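Local coordinates for protein protocadherin gamma-B3 (Homo sapiens, PDB 5K8R) that probably mediates calcium-dependent cell adhesion through its extracellular cadherin repeats and may help establish specific neuronal connections in the brain, at residues Val134-Leu142 with Gln152-Arg160; Glu9-Leu20 with Gly52-Glu63. All coordinates share one frame; numbering follows the deposited sequence.

Contact 1 of 2, residues Val134-Leu142 with Gln152-Arg160; sequences VNSLQQYYL and QKENLDGSR. With CA (calcium ion), chain B.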
loop_
_atom_site.group_PDB
_atom_site.type_symbol
_atom_site.label_atom_id
_atom_site.label_comp_id
_atom_site.label_asym_id
_atom_site.label_seq_id
_atom_site.Cartn_x
_atom_site.Cartn_y
_atom_site.Cartn_z
ATOM N N VAL A 134 -46.507 -3.216 4.476
ATOM C CA VAL A 134 -45.817 -2.940 5.730
ATOM C C VAL A 134 -45.201 -4.199 6.322
ATOM O O VAL A 134 -44.295 -4.106 7.159
ATOM C CB VAL A 134 -46.775 -2.282 6.742
ATOM C CG1 VAL A 134 -47.268 -0.945 6.214
ATOM C CG2 VAL A 134 -47.945 -3.204 7.047
ATOM N N ASN A 135 -45.663 -5.382 5.906
ATOM C CA ASN A 135 -45.114 -6.623 6.436
ATOM C C ASN A 135 -43.682 -6.865 5.979
ATOM O O ASN A 135 -42.983 -7.686 6.582
ATOM C CB ASN A 135 -45.999 -7.803 6.034
ATOM C CG ASN A 135 -47.422 -7.664 6.537
ATOM O OD1 ASN A 135 -47.677 -6.991 7.536
ATOM N ND2 ASN A 135 -48.359 -8.303 5.845
ATOM N N SER A 136 -43.231 -6.176 4.929
ATOM C CA SER A 136 -41.848 -6.254 4.483
ATOM C C SER A 136 -41.087 -4.949 4.660
ATOM O O SER A 136 -39.876 -4.920 4.413
ATOM C CB SER A 136 -41.783 -6.678 3.009
ATOM O OG SER A 136 -42.446 -5.741 2.179
ATOM N N LEU A 137 -41.757 -3.875 5.072
ATOM C CA LEU A 137 -41.082 -2.610 5.331
ATOM C C LEU A 137 -40.192 -2.760 6.558
ATOM O O LEU A 137 -40.684 -3.022 7.662
ATOM C CB LEU A 137 -42.108 -1.498 5.536
ATOM C CG LEU A 137 -41.635 -0.065 5.291
ATOM C CD1 LEU A 137 -41.236 0.124 3.836
ATOM C CD2 LEU A 137 -42.716 0.929 5.686
ATOM N N GLN A 138 -38.888 -2.598 6.370
ATOM C CA GLN A 138 -37.912 -2.912 7.401
ATOM C C GLN A 138 -37.496 -1.671 8.182
ATOM O O GLN A 138 -37.578 -0.538 7.701
ATOM C CB GLN A 138 -36.676 -3.578 6.789
ATOM C CG GLN A 138 -36.972 -4.873 6.054
ATOM C CD GLN A 138 -37.691 -5.885 6.924
ATOM O OE1 GLN A 138 -37.408 -6.013 8.114
ATOM N NE2 GLN A 138 -38.635 -6.606 6.332
ATOM N N GLN A 139 -37.044 -1.912 9.409
ATOM C CA GLN A 139 -36.485 -0.887 10.280
ATOM C C GLN A 139 -35.196 -1.443 10.861
ATOM O O GLN A 139 -35.206 -2.510 11.485
ATOM C CB GLN A 139 -37.466 -0.504 11.392
ATOM C CG GLN A 139 -37.176 0.834 12.044
ATOM C CD GLN A 139 -37.856 1.985 11.334
ATOM O OE1 GLN A 139 -37.380 3.120 11.364
ATOM N NE2 GLN A 139 -38.985 1.699 10.694
ATOM N N TYR A 140 -34.092 -0.734 10.651
ATOM C CA TYR A 140 -32.772 -1.227 11.018
ATOM C C TYR A 140 -32.264 -0.527 12.270
ATOM O O TYR A 140 -32.462 0.679 12.447
ATOM C CB TYR A 140 -31.783 -1.031 9.867
ATOM C CG TYR A 140 -32.164 -1.795 8.621
ATOM C CD1 TYR A 140 -31.774 -3.116 8.446
ATOM C CD2 TYR A 140 -32.924 -1.200 7.623
ATOM C CE1 TYR A 140 -32.125 -3.821 7.309
ATOM C CE2 TYR A 140 -33.281 -1.896 6.484
ATOM C CZ TYR A 140 -32.878 -3.206 6.333
ATOM O OH TYR A 140 -33.229 -3.903 5.201
ATOM N N TYR A 141 -31.607 -1.295 13.137
ATOM C CA TYR A 141 -31.042 -0.785 14.378
ATOM C C TYR A 141 -29.650 -1.364 14.563
ATOM O O TYR A 141 -29.453 -2.574 14.412
ATOM C CB TYR A 141 -31.920 -1.145 15.582
ATOM C CG TYR A 141 -33.348 -0.662 15.485
ATOM C CD1 TYR A 141 -33.709 0.596 15.948
ATOM C CD2 TYR A 141 -34.338 -1.468 14.938
ATOM C CE1 TYR A 141 -35.014 1.040 15.864
ATOM C CE2 TYR A 141 -35.646 -1.033 14.849
ATOM C CZ TYR A 141 -35.979 0.222 15.315
ATOM O OH TYR A 141 -37.279 0.662 15.232
ATOM N N LEU A 142 -28.691 -0.504 14.890
ATOM C CA LEU A 142 -27.329 -0.923 15.187
ATOM C C LEU A 142 -27.105 -0.866 16.691
ATOM O O LEU A 142 -27.467 0.123 17.339
ATOM C CB LEU A 142 -26.309 -0.035 14.471
ATOM C CG LEU A 142 -24.838 -0.416 14.658
ATOM C CD1 LEU A 142 -24.488 -1.631 13.813
ATOM C CD2 LEU A 142 -23.924 0.755 14.332
ATOM N N GLN A 152 -30.233 5.595 8.565
ATOM C CA GLN A 152 -31.230 4.871 7.791
ATOM C C GLN A 152 -31.796 5.791 6.724
ATOM O O GLN A 152 -32.270 6.891 7.034
ATOM C CB GLN A 152 -32.351 4.337 8.687
ATOM C CG GLN A 152 -33.488 3.679 7.922
ATOM C CD GLN A 152 -34.446 2.934 8.828
ATOM O OE1 GLN A 152 -34.050 2.019 9.552
ATOM N NE2 GLN A 152 -35.716 3.324 8.797
ATOM N N LYS A 153 -31.739 5.350 5.473
ATOM C CA LYS A 153 -32.297 6.107 4.365
ATOM C C LYS A 153 -33.407 5.301 3.707
ATOM O O LYS A 153 -33.666 4.148 4.060
ATOM C CB LYS A 153 -31.214 6.476 3.342
ATOM C CG LYS A 153 -30.163 7.443 3.865
ATOM C CD LYS A 153 -29.181 7.820 2.767
ATOM C CE LYS A 153 -28.169 8.844 3.251
ATOM N NZ LYS A 153 -27.252 9.269 2.158
ATOM N N GLU A 154 -34.075 5.925 2.741
ATOM C CA GLU A 154 -35.162 5.290 2.014
ATOM C C GLU A 154 -34.978 5.513 0.521
ATOM O O GLU A 154 -34.561 6.594 0.094
ATOM C CB GLU A 154 -36.528 5.829 2.459
ATOM C CG GLU A 154 -36.891 5.501 3.900
ATOM C CD GLU A 154 -38.304 5.921 4.259
ATOM O OE1 GLU A 154 -38.997 6.487 3.388
ATOM O OE2 GLU A 154 -38.722 5.681 5.411
ATOM N N ASN A 155 -35.287 4.486 -0.264
ATOM C CA ASN A 155 -35.249 4.609 -1.711
ATOM C C ASN A 155 -36.450 5.419 -2.195
ATOM O O ASN A 155 -37.255 5.928 -1.409
ATOM C CB ASN A 155 -35.220 3.229 -2.366
ATOM C CG ASN A 155 -33.989 2.429 -1.990
ATOM O OD1 ASN A 155 -32.892 2.685 -2.489
ATOM N ND2 ASN A 155 -34.165 1.448 -1.114
ATOM N N LEU A 156 -36.578 5.533 -3.517
ATOM C CA LEU A 156 -37.670 6.306 -4.096
ATOM C C LEU A 156 -39.018 5.606 -3.975
ATOM O O LEU A 156 -40.047 6.243 -4.227
ATOM C CB LEU A 156 -37.373 6.621 -5.565
ATOM C CG LEU A 156 -36.508 7.852 -5.863
ATOM C CD1 LEU A 156 -35.082 7.688 -5.353
ATOM C CD2 LEU A 156 -36.512 8.160 -7.353
ATOM N N ASP A 157 -39.042 4.330 -3.598
ATOM C CA ASP A 157 -40.286 3.597 -3.400
ATOM C C ASP A 157 -40.681 3.479 -1.934
ATOM O O ASP A 157 -41.663 2.798 -1.624
ATOM C CB ASP A 157 -40.186 2.200 -4.024
ATOM C CG ASP A 157 -38.949 1.438 -3.576
ATOM O OD1 ASP A 157 -38.485 1.650 -2.436
ATOM O OD2 ASP A 157 -38.440 0.617 -4.369
ATOM N N GLY A 158 -39.942 4.118 -1.029
ATOM C CA GLY A 158 -40.239 4.059 0.385
ATOM C C GLY A 158 -39.536 2.956 1.146
ATOM O O GLY A 158 -39.589 2.952 2.383
ATOM N N SER A 159 -38.883 2.023 0.456
ATOM C CA SER A 159 -38.169 0.952 1.139
ATOM C C SER A 159 -36.925 1.497 1.829
ATOM O O SER A 159 -36.231 2.368 1.301
ATOM C CB SER A 159 -37.781 -0.147 0.151
ATOM O OG SER A 159 -36.900 0.350 -0.841
ATOM N N ARG A 160 -36.641 0.968 3.015
ATOM C CA ARG A 160 -35.541 1.448 3.837
ATOM C C ARG A 160 -34.267 0.663 3.548
ATOM O O ARG A 160 -34.308 -0.516 3.187
ATOM C CB ARG A 160 -35.884 1.337 5.327
ATOM C CG ARG A 160 -36.912 2.342 5.838
ATOM C CD ARG A 160 -38.330 1.969 5.435
ATOM N NE ARG A 160 -39.319 2.896 5.976
ATOM C CZ ARG A 160 -40.000 2.685 7.097
ATOM N NH1 ARG A 160 -40.883 3.580 7.518
ATOM N NH2 ARG A 160 -39.801 1.575 7.794
HETATM CA CA CA B . -42.237 -9.884 7.188
HETATM O O HOH W 1 -37.692 -1.562 3.821
HETATM O O HOH W 2 -35.188 -3.037 3.861
#

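Contact 2 of 2, residues Glu9-Leu20 with Gly52-Glu63; sequences EELDRGSLVGNL and GNLLVSDRIDRE. With CA (calcium ion), chain C; CA (calcium ion), chain D.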
loop_
_atom_site.group_PDB
_atom_site.type_symbol
_atom_site.label_atom_id
_atom_site.label_comp_id
_atom_site.label_asym_id
_atom_site.label_seq_id
_atom_site.Cartn_x
_atom_site.Cartn_y
_atom_site.Cartn_z
ATOM N N GLU A 9 -54.426 -14.839 3.555
ATOM C CA GLU A 9 -53.739 -16.050 3.142
ATOM C C GLU A 9 -53.603 -17.018 4.317
ATOM O O GLU A 9 -53.858 -16.677 5.476
ATOM C CB GLU A 9 -52.360 -15.718 2.574
ATOM C CG GLU A 9 -51.493 -14.901 3.519
ATOM C CD GLU A 9 -50.041 -14.839 3.086
ATOM O OE1 GLU A 9 -49.567 -15.792 2.433
ATOM O OE2 GLU A 9 -49.371 -13.833 3.404
ATOM N N GLU A 10 -53.202 -18.249 3.995
ATOM C CA GLU A 10 -52.869 -19.276 4.984
ATOM C C GLU A 10 -54.061 -19.645 5.866
ATOM O O GLU A 10 -53.892 -19.998 7.035
ATOM C CB GLU A 10 -51.682 -18.846 5.852
ATOM C CG GLU A 10 -50.444 -18.432 5.068
ATOM C CD GLU A 10 -49.709 -19.609 4.451
ATOM O OE1 GLU A 10 -50.075 -20.768 4.741
ATOM O OE2 GLU A 10 -48.757 -19.372 3.678
ATOM N N LEU A 11 -55.272 -19.569 5.322
ATOM C CA LEU A 11 -56.448 -20.009 6.056
ATOM C C LEU A 11 -56.524 -21.530 6.072
ATOM O O LEU A 11 -56.065 -22.206 5.147
ATOM C CB LEU A 11 -57.723 -19.433 5.439
ATOM C CG LEU A 11 -57.952 -17.928 5.578
ATOM C CD1 LEU A 11 -59.244 -17.524 4.885
ATOM C CD2 LEU A 11 -57.975 -17.524 7.044
ATOM N N ASP A 12 -57.111 -22.067 7.140
ATOM C CA ASP A 12 -57.279 -23.508 7.247
ATOM C C ASP A 12 -58.229 -24.015 6.166
ATOM O O ASP A 12 -59.050 -23.273 5.620
ATOM C CB ASP A 12 -57.807 -23.890 8.630
ATOM C CG ASP A 12 -56.776 -23.693 9.724
ATOM O OD1 ASP A 12 -55.571 -23.626 9.404
ATOM O OD2 ASP A 12 -57.171 -23.615 10.907
ATOM N N ARG A 13 -58.103 -25.302 5.855
ATOM C CA ARG A 13 -58.965 -25.913 4.854
ATOM C C ARG A 13 -60.407 -25.940 5.346
ATOM O O ARG A 13 -60.678 -26.243 6.510
ATOM C CB ARG A 13 -58.486 -27.328 4.533
ATOM C CG ARG A 13 -57.022 -27.407 4.135
ATOM C CD ARG A 13 -56.638 -28.809 3.697
ATOM N NE ARG A 13 -57.365 -29.220 2.499
ATOM C CZ ARG A 13 -57.168 -30.368 1.861
ATOM N NH1 ARG A 13 -57.877 -30.656 0.778
ATOM N NH2 ARG A 13 -56.260 -31.228 2.303
ATOM N N GLY A 14 -61.334 -25.614 4.449
ATOM C CA GLY A 14 -62.733 -25.526 4.798
ATOM C C GLY A 14 -63.188 -24.169 5.285
ATOM O O GLY A 14 -64.358 -24.025 5.661
ATOM N N SER A 15 -62.306 -23.173 5.295
ATOM C CA SER A 15 -62.693 -21.832 5.712
ATOM C C SER A 15 -63.634 -21.211 4.688
ATOM O O SER A 15 -63.434 -21.340 3.477
ATOM C CB SER A 15 -61.455 -20.953 5.894
ATOM O OG SER A 15 -60.604 -21.472 6.901
ATOM N N LEU A 16 -64.663 -20.530 5.184
ATOM C CA LEU A 16 -65.682 -19.961 4.313
ATOM C C LEU A 16 -65.119 -18.774 3.542
ATOM O O LEU A 16 -64.764 -17.750 4.136
ATOM C CB LEU A 16 -66.899 -19.537 5.131
ATOM C CG LEU A 16 -68.010 -18.823 4.357
ATOM C CD1 LEU A 16 -68.562 -19.719 3.263
ATOM C CD2 LEU A 16 -69.119 -18.372 5.292
ATOM N N VAL A 17 -65.031 -18.912 2.219
ATOM C CA VAL A 17 -64.689 -17.770 1.380
ATOM C C VAL A 17 -65.923 -16.922 1.112
ATOM O O VAL A 17 -65.888 -15.692 1.233
ATOM C CB VAL A 17 -64.033 -18.233 0.067
ATOM C CG1 VAL A 17 -63.691 -17.034 -0.806
ATOM C CG2 VAL A 17 -62.798 -19.062 0.355
ATOM N N GLY A 18 -67.031 -17.560 0.749
ATOM C CA GLY A 18 -68.236 -16.784 0.520
ATOM C C GLY A 18 -69.428 -17.671 0.247
ATOM O O GLY A 18 -69.333 -18.902 0.242
ATOM N N ASN A 19 -70.567 -17.018 0.027
ATOM C CA ASN A 19 -71.814 -17.683 -0.339
ATOM C C ASN A 19 -72.055 -17.410 -1.821
ATOM O O ASN A 19 -72.835 -16.532 -2.194
ATOM C CB ASN A 19 -72.979 -17.191 0.530
ATOM C CG ASN A 19 -72.669 -17.246 2.017
ATOM O OD1 ASN A 19 -72.670 -18.317 2.626
ATOM N ND2 ASN A 19 -72.413 -16.087 2.610
ATOM N N LEU A 20 -71.370 -18.179 -2.671
ATOM C CA LEU A 20 -71.415 -17.925 -4.109
ATOM C C LEU A 20 -72.832 -18.037 -4.657
ATOM O O LEU A 20 -73.249 -17.223 -5.490
ATOM C CB LEU A 20 -70.484 -18.888 -4.844
ATOM C CG LEU A 20 -69.139 -18.311 -5.283
ATOM C CD1 LEU A 20 -68.346 -19.348 -6.060
ATOM C CD2 LEU A 20 -69.352 -17.057 -6.116
ATOM N N GLY A 52 -73.937 -24.059 -1.813
ATOM C CA GLY A 52 -73.363 -23.076 -2.709
ATOM C C GLY A 52 -72.281 -22.209 -2.109
ATOM O O GLY A 52 -72.105 -21.066 -2.548
ATOM N N ASN A 53 -71.542 -22.712 -1.124
ATOM C CA ASN A 53 -70.523 -21.922 -0.446
ATOM C C ASN A 53 -69.157 -22.159 -1.076
ATOM O O ASN A 53 -68.724 -23.305 -1.228
ATOM C CB ASN A 53 -70.478 -22.260 1.045
ATOM C CG ASN A 53 -71.761 -21.903 1.764
ATOM O OD1 ASN A 53 -72.552 -21.093 1.281
ATOM N ND2 ASN A 53 -71.972 -22.503 2.929
ATOM N N LEU A 54 -68.487 -21.069 -1.443
ATOM C CA LEU A 54 -67.097 -21.126 -1.875
ATOM C C LEU A 54 -66.207 -21.258 -0.646
ATOM O O LEU A 54 -66.255 -20.409 0.257
ATOM C CB LEU A 54 -66.735 -19.879 -2.677
ATOM C CG LEU A 54 -65.374 -19.893 -3.373
ATOM C CD1 LEU A 54 -65.335 -20.981 -4.432
ATOM C CD2 LEU A 54 -65.068 -18.533 -3.981
ATOM N N LEU A 55 -65.399 -22.320 -0.615
ATOM C CA LEU A 55 -64.576 -22.670 0.534
ATOM C C LEU A 55 -63.130 -22.883 0.104
ATOM O O LEU A 55 -62.838 -23.180 -1.059
ATOM C CB LEU A 55 -65.087 -23.942 1.229
ATOM C CG LEU A 55 -66.561 -24.020 1.622
ATOM C CD1 LEU A 55 -66.874 -25.384 2.216
ATOM C CD2 LEU A 55 -66.918 -22.919 2.601
ATOM N N VAL A 56 -62.228 -22.743 1.077
ATOM C CA VAL A 56 -60.808 -22.981 0.844
ATOM C C VAL A 56 -60.556 -24.479 0.741
ATOM O O VAL A 56 -60.954 -25.256 1.619
ATOM C CB VAL A 56 -59.963 -22.356 1.965
ATOM C CG1 VAL A 56 -58.505 -22.751 1.814
ATOM C CG2 VAL A 56 -60.105 -20.842 1.964
ATOM N N SER A 57 -59.880 -24.891 -0.332
ATOM C CA SER A 57 -59.624 -26.302 -0.590
ATOM C C SER A 57 -58.202 -26.734 -0.262
ATOM O O SER A 57 -57.988 -27.900 0.086
ATOM C CB SER A 57 -59.917 -26.633 -2.056
ATOM O OG SER A 57 -59.626 -27.991 -2.341
ATOM N N ASP A 58 -57.228 -25.833 -0.368
ATOM C CA ASP A 58 -55.835 -26.169 -0.112
ATOM C C ASP A 58 -55.139 -24.937 0.454
ATOM O O ASP A 58 -55.750 -23.878 0.624
ATOM C CB ASP A 58 -55.154 -26.675 -1.390
ATOM C CG ASP A 58 -53.884 -27.457 -1.112
ATOM O OD1 ASP A 58 -53.696 -27.898 0.041
ATOM O OD2 ASP A 58 -53.077 -27.632 -2.048
ATOM N N ARG A 59 -53.851 -25.082 0.750
ATOM C CA ARG A 59 -53.085 -23.979 1.311
ATOM C C ARG A 59 -52.910 -22.870 0.280
ATOM O O ARG A 59 -52.473 -23.117 -0.848
ATOM C CB ARG A 59 -51.721 -24.468 1.797
ATOM C CG ARG A 59 -50.815 -23.355 2.301
ATOM C CD ARG A 59 -49.579 -23.911 2.986
ATOM N NE ARG A 59 -48.713 -22.849 3.490
ATOM C CZ ARG A 59 -47.629 -22.406 2.863
ATOM N NH1 ARG A 59 -47.265 -22.938 1.703
ATOM N NH2 ARG A 59 -46.902 -21.435 3.397
ATOM N N ILE A 60 -53.255 -21.646 0.673
ATOM C CA ILE A 60 -53.100 -20.482 -0.191
ATOM C C ILE A 60 -51.974 -19.612 0.354
ATOM O O ILE A 60 -52.194 -18.762 1.224
ATOM C CB ILE A 60 -54.416 -19.692 -0.304
ATOM C CG1 ILE A 60 -55.531 -20.598 -0.828
ATOM C CG2 ILE A 60 -54.243 -18.483 -1.213
ATOM C CD1 ILE A 60 -56.861 -19.900 -0.987
ATOM N N ASP A 61 -50.761 -19.830 -0.147
ATOM C CA ASP A 61 -49.590 -19.064 0.270
ATOM C C ASP A 61 -49.391 -17.912 -0.707
ATOM O O ASP A 61 -49.051 -18.131 -1.874
ATOM C CB ASP A 61 -48.355 -19.960 0.328
ATOM C CG ASP A 61 -47.084 -19.187 0.630
ATOM O OD1 ASP A 61 -47.164 -18.144 1.312
ATOM O OD2 ASP A 61 -46.004 -19.626 0.183
ATOM N N ARG A 62 -49.599 -16.682 -0.229
ATOM C CA ARG A 62 -49.485 -15.520 -1.105
ATOM C C ARG A 62 -48.060 -15.327 -1.607
ATOM O O ARG A 62 -47.858 -14.829 -2.721
ATOM C CB ARG A 62 -49.963 -14.264 -0.379
ATOM C CG ARG A 62 -50.140 -13.057 -1.284
ATOM C CD ARG A 62 -49.785 -11.770 -0.565
ATOM N NE ARG A 62 -48.399 -11.782 -0.109
ATOM C CZ ARG A 62 -47.358 -11.477 -0.877
ATOM N NH1 ARG A 62 -47.544 -11.135 -2.145
ATOM N NH2 ARG A 62 -46.130 -11.515 -0.380
ATOM N N GLU A 63 -47.063 -15.712 -0.807
ATOM C CA GLU A 63 -45.675 -15.560 -1.235
ATOM C C GLU A 63 -45.363 -16.453 -2.429
ATOM O O GLU A 63 -44.643 -16.042 -3.346
ATOM C CB GLU A 63 -44.726 -15.867 -0.075
ATOM C CG GLU A 63 -44.508 -14.701 0.877
ATOM C CD GLU A 63 -45.742 -14.363 1.689
ATOM O OE1 GLU A 63 -46.368 -15.294 2.237
ATOM O OE2 GLU A 63 -46.090 -13.166 1.770
HETATM CA CA CA C . -47.434 -17.105 3.476
HETATM CA CA CA D . -47.044 -13.171 3.977
HETATM O O HOH W 3 -55.264 -21.107 2.801
#

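Contact 1 of 2, residues Val134-Leu142 with Gln152-Arg160
Arg160 leaves its backbone with CG beside the backbone N and then bends at its second torsion (chi2 77°), which turns the edge of the guanidinium to Gln138 O, while Leu137, with CG anti to N (chi1 -157°), lays its isobutyl group across it. Leu137 CD2 sits 3.5 Å above the guanidinium plane, over its centre, and the two side chains cross at about a right angle. In that same plane, at the edge, NH2 of Arg160 donates to Gln138 O (3.1 Å), although it meets this carbonyl from above the carbonyl's own plane. A salt bridge from Arg160 NE to Glu154 OE2 (2.9 Å) holds the other part of the group, so that apolar cover and two acceptors together fix its rotation.

Gln152 spans the gap between the two strands with an extended side chain. Its OE1 takes a nearly straight bond from Tyr140 N (3.0 Å, 170°), and its NE2 gives a weak one to Gln139 OE1. A side-chain amide thus meets the edge of strand 138-142, and one water bridges Gln138 N and Arg160 N. The Tyr140 hydroxyl is held by Ser126 and Ala127. In this second cadherin repeat, strand 138-142 is an outermost strand of one sheet, bonded to strand 177-186, and the contact joins it to strands 148-154 and 160-166 of the facing sheet.

Contact 2 of 2, residues Glu9-Leu20 with Gly52-Glu63
Strands 16-19 and 53-56 run antiparallel at 168°, and a beta bulge shifts their register between Leu16 and Gly18, where Val17 N and Gly18 N both donate to Leu54 O. The bulge directs Val17 toward the partner strand: its CG2 meets Val56 CG2 at 3.6 Å, and its CG1 rests against Leu54 CD2. Leu20 CD1 also packs on Leu54, nearest its CB. Leu16 CD1 and Leu55 CD2 pack together on one face of the sheet, with Leu54 pointing to the other.

Beyond the strands, Glu10 N bonds to Ile60 O and the contact turns acidic. Glu9 has CG between N and the carbonyl carbon (chi1 55°). From there its extended chain brings OE1 to Arg62 N (2.8 Å) and one calcium ion, while OE2 binds the second. Glu63 OE1 touches both ions, and its OE2 adds another bond to the second. Asp61 OD1 binds the first and caps the helix by accepting from Glu63 N. Glu10 splits its carboxylate between that ion, through OE2, and a salt bridge from OE1 to Arg59 NE (2.8 Å). Carboxylates that would probably repel one another are thus gathered by metal and arginine, consistent with calcium-dependent stiffening of the repeat junction.

In the fold
From the N terminus, contact 2 comes first: residues 9-20 meet 52-63, closing a loop of 31 residues in the first cadherin repeat. Contact 1 opens only afterwards, in the second repeat, where 134-142 and 152-160 close a shorter loop of nine. The loops neither nest nor cross, and their centres lie about 32 Å apart. What relates them is the calcium junction between successive repeats: Asp95, Ile96 and Asp98 at the junction, with Asp131 of the second repeat, complete the calcium sites begun by contact 2, whereas Asn135 of contact 1 binds a third calcium ion with Asn97, Asn99, Asp129, Asp131 and Asp186.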